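Local coordinates for choline binding protein A (Lactobacillus salivarius str. Ren, PDB 5GT1) that probably serves as a surface protein in adhesion to intestinal epithelial cells, and carries a zinc-binding domain of the M23 peptidase family, the part described here, at residues 35-38 with 39-43. Sequence-based numbering, arbitrary orientation.
Sequences GYFS and GAQLF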
# COMPACT_ATOMS: atom_id res chain seq x y z
N GLY A 35 5.67 -11.32 -7.75
CA GLY A 35 6.63 -10.78 -8.72
C GLY A 35 7.96 -10.46 -8.08
O GLY A 35 8.38 -11.12 -7.13
N TYR A 36 8.63 -9.44 -8.60
CA TYR A 36 9.99 -9.11 -8.15
C TYR A 36 10.08 -7.61 -7.92
O TYR A 36 9.41 -6.83 -8.61
CB TYR A 36 11.02 -9.53 -9.21
CG TYR A 36 10.85 -10.96 -9.65
CD1 TYR A 36 11.33 -12.01 -8.86
CD2 TYR A 36 10.20 -11.27 -10.85
CE1 TYR A 36 11.17 -13.34 -9.26
CE2 TYR A 36 10.05 -12.60 -11.27
CZ TYR A 36 10.53 -13.62 -10.46
OH TYR A 36 10.37 -14.93 -10.85
N PHE A 37 10.93 -7.22 -6.98
CA PHE A 37 11.10 -5.81 -6.61
C PHE A 37 12.56 -5.41 -6.65
O PHE A 37 13.42 -6.21 -6.28
CB PHE A 37 10.58 -5.60 -5.19
CG PHE A 37 9.15 -5.98 -5.01
CD1 PHE A 37 8.13 -5.06 -5.27
CD2 PHE A 37 8.80 -7.27 -4.58
CE1 PHE A 37 6.80 -5.41 -5.09
CE2 PHE A 37 7.48 -7.63 -4.42
CZ PHE A 37 6.47 -6.70 -4.68
N SER A 38 12.83 -4.18 -7.06
CA SER A 38 14.20 -3.66 -7.01
C SER A 38 14.52 -3.25 -5.57
O SER A 38 13.62 -3.15 -4.73
CB SER A 38 14.33 -2.46 -7.93
OG SER A 38 13.62 -1.37 -7.37
N GLY A 39 15.80 -2.99 -5.29
CA GLY A 39 16.22 -2.58 -3.94
C GLY A 39 15.44 -1.37 -3.44
O GLY A 39 15.00 -1.35 -2.29
N ALA A 40 15.24 -0.39 -4.32
CA ALA A 40 14.51 0.85 -4.00
C ALA A 40 13.02 0.62 -3.69
O ALA A 40 12.45 1.30 -2.82
CB ALA A 40 14.68 1.88 -5.11
N GLN A 41 12.41 -0.36 -4.36
CA GLN A 41 11.00 -0.64 -4.16
C GLN A 41 10.65 -1.38 -2.86
O GLN A 41 9.54 -1.26 -2.35
CB GLN A 41 10.46 -1.44 -5.34
CG GLN A 41 10.42 -0.62 -6.62
CD GLN A 41 10.05 -1.48 -7.81
OE1 GLN A 41 10.50 -2.62 -7.93
NE2 GLN A 41 9.23 -0.94 -8.69
N LEU A 42 11.62 -2.13 -2.34
CA LEU A 42 11.37 -2.96 -1.15
C LEU A 42 11.14 -2.13 0.10
O LEU A 42 11.58 -0.98 0.18
CB LEU A 42 12.55 -3.90 -0.92
CG LEU A 42 12.73 -5.05 -1.92
CD1 LEU A 42 14.10 -5.67 -1.69
CD2 LEU A 42 11.63 -6.09 -1.76
N PHE A 43 10.46 -2.72 1.08
CA PHE A 43 10.28 -2.11 2.38
C PHE A 43 11.61 -2.10 3.17
O PHE A 43 12.43 -3.02 3.02
CB PHE A 43 9.21 -2.85 3.18
CG PHE A 43 9.10 -2.39 4.61
CD1 PHE A 43 8.24 -1.35 4.95
CD2 PHE A 43 9.89 -2.98 5.61
CE1 PHE A 43 8.17 -0.89 6.27
CE2 PHE A 43 9.81 -2.52 6.93
CZ PHE A 43 8.94 -1.49 7.25
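Q41 reaches back along its own turn to grip the backbone of S38. Its amide oxygen OE1 accepts a hydrogen bond from S38 N at 2.9 Å. At 172° the N-H points almost straight at the oxygen, with the donor close to the carbonyl plane. CG of Q41 lies beside the backbone N (chi1 -69°), and the extended chain beyond it carries the amide alongside the serine, whose OG comes within 3.4 Å of Q41 CG. In return, S38 OG takes a weak bond from Q41 N at 3.4 Å. The reciprocal pairing of a serine and a glutamine three residues on resembles a capping box, its return half weak, at the start of a short helix-like turn in the loop before strand 44-45. S38 O adds a backbone bond from L42 N at 3.3 Å, so both ends of the serine are tied into the turn. On the apolar side, L42 and F37 cross obliquely: methyl CD2 of L42 packs against F37 CB at 3.6 Å, while Q41 CB meets the phenylalanine ring at its edge. That ring also stacks on H67 and meets F62 edge-to-face. The turn borders the zinc site formed by H57, D61 and H137: L42 O is hydrogen-bonded to the zinc ligand H57 through ND1, a second-shell bond that would be expected to fix the rotation of that imidazole, and Q41 NE2 is held by D66. An alanine in place of Q41 would probably leave S38 N without its acceptor and D66 without the amide donor.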